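Local coordinates for protein toxin 2A (PDB 5URP) that probably transfers ADP-ribose from NAD+ to a host protein, acting as a virulence factor of the honeybee pathogen Paenibacillus larvae, at residues Ser42-Lys45 with Ser46-Thr49; Thr49-Glu52 with Lys53-Thr57. All coordinates share one frame; numbering follows the deposited sequence.

Contact 1. Residues Ser42-Lys45 with Ser46-Thr49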
# COMPACT_ATOMS: atom_id res chain seq x y z
N SER A 42 -14.88 -11.79 -4.99
CA SER A 42 -15.95 -12.48 -5.69
C SER A 42 -16.99 -11.50 -6.20
O SER A 42 -17.54 -11.67 -7.30
CB SER A 42 -16.59 -13.51 -4.76
OG SER A 42 -17.64 -14.19 -5.41
N LYS A 43 -17.28 -10.46 -5.43
CA LYS A 43 -18.28 -9.50 -5.88
C LYS A 43 -17.69 -8.57 -6.94
O LYS A 43 -18.33 -8.27 -7.95
CB LYS A 43 -18.83 -8.73 -4.68
CG LYS A 43 -19.56 -9.63 -3.70
CD LYS A 43 -20.16 -8.86 -2.52
CE LYS A 43 -20.96 -9.79 -1.62
NZ LYS A 43 -21.58 -9.07 -0.46
N TRP A 44 -16.43 -8.17 -6.74
CA TRP A 44 -15.76 -7.29 -7.68
C TRP A 44 -15.62 -7.93 -9.06
O TRP A 44 -15.77 -7.25 -10.09
CB TRP A 44 -14.40 -6.95 -7.11
CG TRP A 44 -13.60 -5.91 -7.80
CD1 TRP A 44 -14.08 -4.86 -8.55
CD2 TRP A 44 -12.19 -5.77 -7.75
NE1 TRP A 44 -13.03 -4.09 -8.97
CE2 TRP A 44 -11.85 -4.64 -8.52
CE3 TRP A 44 -11.16 -6.51 -7.15
CZ2 TRP A 44 -10.54 -4.21 -8.66
CZ3 TRP A 44 -9.85 -6.10 -7.31
CH2 TRP A 44 -9.54 -4.96 -8.08
N LYS A 45 -15.31 -9.23 -9.10
CA LYS A 45 -14.91 -9.83 -10.37
C LYS A 45 -16.02 -9.80 -11.40
O LYS A 45 -15.75 -9.72 -12.60
CB LYS A 45 -14.40 -11.26 -10.18
CG LYS A 45 -15.41 -12.35 -10.03
CD LYS A 45 -14.67 -13.67 -10.19
CE LYS A 45 -15.55 -14.84 -10.46
NZ LYS A 45 -14.73 -15.98 -10.95
N SER A 46 -17.29 -9.88 -10.98
CA SER A 46 -18.35 -9.85 -11.98
C SER A 46 -18.55 -8.48 -12.61
O SER A 46 -19.34 -8.37 -13.56
CB SER A 46 -19.68 -10.30 -11.39
OG SER A 46 -19.93 -9.53 -10.24
N THR A 47 -17.91 -7.45 -12.07
CA THR A 47 -17.98 -6.12 -12.67
C THR A 47 -16.79 -5.81 -13.56
O THR A 47 -16.87 -4.87 -14.35
CB THR A 47 -18.07 -5.03 -11.59
OG1 THR A 47 -16.81 -4.85 -10.96
CG2 THR A 47 -19.20 -5.37 -10.57
N LEU A 48 -15.73 -6.60 -13.45
CA LEU A 48 -14.47 -6.34 -14.15
C LEU A 48 -14.51 -6.86 -15.57
O LEU A 48 -15.07 -7.93 -15.84
CB LEU A 48 -13.32 -7.01 -13.41
CG LEU A 48 -12.85 -6.40 -12.10
CD1 LEU A 48 -11.83 -7.33 -11.45
CD2 LEU A 48 -12.25 -5.03 -12.35
N THR A 49 -13.91 -6.11 -16.49
CA THR A 49 -13.76 -6.58 -17.86
C THR A 49 -12.49 -7.42 -17.95
O THR A 49 -11.61 -7.32 -17.11
CB THR A 49 -13.64 -5.44 -18.86
OG1 THR A 49 -12.38 -4.80 -18.62
CG2 THR A 49 -14.77 -4.42 -18.72
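Leu48 folds its branched end back over the indole of Trp44, four residues earlier, where helix 30-45 runs out into the loop that leads to helix 50-61. Its CG stands 4.0 Å from the centroid of the five-membered ring, 15° off the ring normal, a CH-pi contact over the face. The two methyls divide the work: CD1 sits above the middle of the ring system, while CD2 reaches toward the nitrogen side, 3.6 Å from Trp44 NE1. The indole can receive them because CG of Trp44 lies anti to the main-chain N (chi1 -172°), which swings the ring toward the end of the helix. An aromatic plate and a branched aliphatic residue suit these buried positions, and the one polar atom of the indole, NE1, is satisfied by the carbonyl of Ala91.

Thr47 meets the backbone carbonyl of Trp44 twice, with its hydroxyl and with its amide. Thr47 OG1 gives its proton to Trp44 O at 2.8 Å, in the carbonyl plane and on a lone pair; a chi1 of 75° places the hydroxyl there. Thr47 N also donates to Trp44 O, at 2.9 Å, but from above that plane. Ser46 OG in turn donates to Lys43 O over 3.1 Å, from somewhat out of the carbonyl plane. Leu48 N donates to Lys45 O at 3.2 Å and makes a weak second bond to Trp44 O. Small hydroxyl residues fit here, since their short side chains can bend back to carbonyls of the last helical turn.

Chemically, the helix end is closed by side-chain hydroxyls as well as by amides: two donors of Thr47 hold Trp44 O, besides the weak bond from Leu48 N, which should restrict how Thr47 can turn, while the leucine-indole contact forms part of the turn's apolar side, which helices 79-92 and 50-61 also cover.

Contact 2. Residues Thr49-Glu52 with Lys53-Thr57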
# COMPACT_ATOMS: atom_id res chain seq x y z
N THR A 49 -13.91 -6.11 -16.49
CA THR A 49 -13.76 -6.58 -17.86
C THR A 49 -12.49 -7.42 -17.95
O THR A 49 -11.61 -7.32 -17.11
CB THR A 49 -13.64 -5.44 -18.86
OG1 THR A 49 -12.38 -4.80 -18.62
CG2 THR A 49 -14.77 -4.42 -18.72
N GLU A 50 -12.40 -8.22 -19.01
CA GLU A 50 -11.20 -9.05 -19.16
C GLU A 50 -9.94 -8.19 -19.27
O GLU A 50 -8.89 -8.54 -18.71
CB GLU A 50 -11.35 -9.97 -20.38
CG GLU A 50 -12.43 -11.03 -20.19
CD GLU A 50 -12.21 -11.89 -18.95
OE1 GLU A 50 -11.14 -12.53 -18.83
OE2 GLU A 50 -13.11 -11.92 -18.08
N GLU A 51 -10.01 -7.08 -20.00
CA GLU A 51 -8.84 -6.20 -20.11
C GLU A 51 -8.48 -5.55 -18.78
O GLU A 51 -7.28 -5.39 -18.47
CB GLU A 51 -9.06 -5.15 -21.20
CG GLU A 51 -7.79 -4.39 -21.60
CD GLU A 51 -6.58 -5.31 -21.84
OE1 GLU A 51 -6.66 -6.20 -22.72
OE2 GLU A 51 -5.56 -5.16 -21.13
N GLU A 52 -9.47 -5.21 -17.94
CA GLU A 52 -9.15 -4.70 -16.61
C GLU A 52 -8.41 -5.75 -15.79
O GLU A 52 -7.39 -5.45 -15.16
CB GLU A 52 -10.42 -4.25 -15.88
CG GLU A 52 -10.96 -2.91 -16.40
CD GLU A 52 -12.40 -2.60 -15.96
OE1 GLU A 52 -13.11 -3.48 -15.43
OE2 GLU A 52 -12.86 -1.48 -16.22
N LYS A 53 -8.93 -6.97 -15.77
CA LYS A 53 -8.25 -8.05 -15.03
C LYS A 53 -6.82 -8.21 -15.50
O LYS A 53 -5.90 -8.33 -14.67
CB LYS A 53 -9.01 -9.37 -15.21
CG LYS A 53 -10.39 -9.38 -14.56
CD LYS A 53 -11.10 -10.67 -14.91
CE LYS A 53 -12.53 -10.69 -14.43
NZ LYS A 53 -13.33 -11.56 -15.32
N ARG A 54 -6.60 -8.23 -16.81
CA ARG A 54 -5.25 -8.41 -17.35
C ARG A 54 -4.31 -7.30 -16.89
O ARG A 54 -3.16 -7.57 -16.53
CB ARG A 54 -5.32 -8.48 -18.86
CG ARG A 54 -3.97 -8.49 -19.53
CD ARG A 54 -4.13 -8.57 -21.04
NE ARG A 54 -3.53 -7.41 -21.68
CZ ARG A 54 -2.30 -7.37 -22.20
NH1 ARG A 54 -1.86 -6.24 -22.74
NH2 ARG A 54 -1.52 -8.44 -22.20
N GLN A 55 -4.78 -6.05 -16.89
CA GLN A 55 -3.90 -4.96 -16.48
C GLN A 55 -3.58 -5.01 -15.00
O GLN A 55 -2.47 -4.65 -14.60
CB GLN A 55 -4.50 -3.59 -16.84
CG GLN A 55 -4.57 -3.33 -18.31
CD GLN A 55 -3.20 -3.34 -19.01
OE1 GLN A 55 -2.15 -3.14 -18.38
NE2 GLN A 55 -3.22 -3.62 -20.30
N ILE A 56 -4.54 -5.45 -14.17
CA ILE A 56 -4.26 -5.64 -12.76
C ILE A 56 -3.17 -6.70 -12.59
O ILE A 56 -2.21 -6.51 -11.85
CB ILE A 56 -5.54 -6.03 -12.00
CG1 ILE A 56 -6.45 -4.79 -11.95
CG2 ILE A 56 -5.24 -6.54 -10.60
CD1 ILE A 56 -7.85 -5.09 -11.56
N THR A 57 -3.32 -7.83 -13.28
CA THR A 57 -2.29 -8.88 -13.21
C THR A 57 -0.93 -8.33 -13.61
O THR A 57 0.09 -8.56 -12.93
CB THR A 57 -2.68 -10.07 -14.09
OG1 THR A 57 -3.90 -10.66 -13.61
CG2 THR A 57 -1.58 -11.13 -14.08
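A capping box opens helix 50-61, with Thr49 as its N-cap residue and Glu52 as its partner three positions on. Thr49 OG1 accepts from Glu52 N at 3.0 Å, and the carboxylate returns the favour, Glu52 OE1 accepting from Thr49 N at 2.9 Å. The amide approaches that oxygen from above the carboxylate plane, 44° out of it. Threonine offers a short acceptor to the first turn, and glutamate is long enough to reach back; its charge is also met by Lys90 and Lys94, both salt-bridged to it, which probably offsets the cost of burying this acid.

Past the cap, two acid-base pairs spaced three residues apart run along the helix. Glu50 bends at chi2 (-56°) to bring its carboxylate round to the extended chain of Lys53, and Glu50 OE2 forms a salt bridge with Lys53 NZ at 2.8 Å, on the syn side though out of the carboxylate plane. The long methylene chain of Lys53 passes close to Thr49 O, whose carbonyl accepts the backbone N-H of Lys53. Acids in this first turn would also interact favourably with the positive end of the helix dipole.

Glu51 serves two neighbours with one oxygen. Its chain, likewise bent at chi2, runs beside that of Arg54 and points the same way, yet the carboxylate and guanidinium planes stand 73° apart, not the coplanar setting of a two-oxygen pairing, and OE2 alone makes the bonded bridge. Gln55, whose side chain also packs on Leu87 of helix 79-92, gives its NE2 to Glu51 OE2 at 2.9 Å, nearly along the C-O axis. Arg54 NE meets the syn lone pair of the same Glu51 OE2 at 3.1 Å, with the oxygen almost in the guanidinium plane.

In the fold
Contact 1 closes helix 30-45 and contact 2 starts helix 50-61; their centres lie 11 Å apart and they share Thr49, the last residue of one and the N-cap of the other. The short loop between the helices brings their side chains together: Trp44 CH2 comes within 3.9 Å of Ile56 CD1, and the aliphatic part of Lys53 lies against Leu48, with Leu48 CB 3.9 Å from Lys53 CE. Helix 79-92 and the residues following it join both, since Lys94 binds Thr47 O as well as Glu52. The pair sits towards the periphery, with centres about 21 and 19 Å from the centre of the chain, on the same side of it.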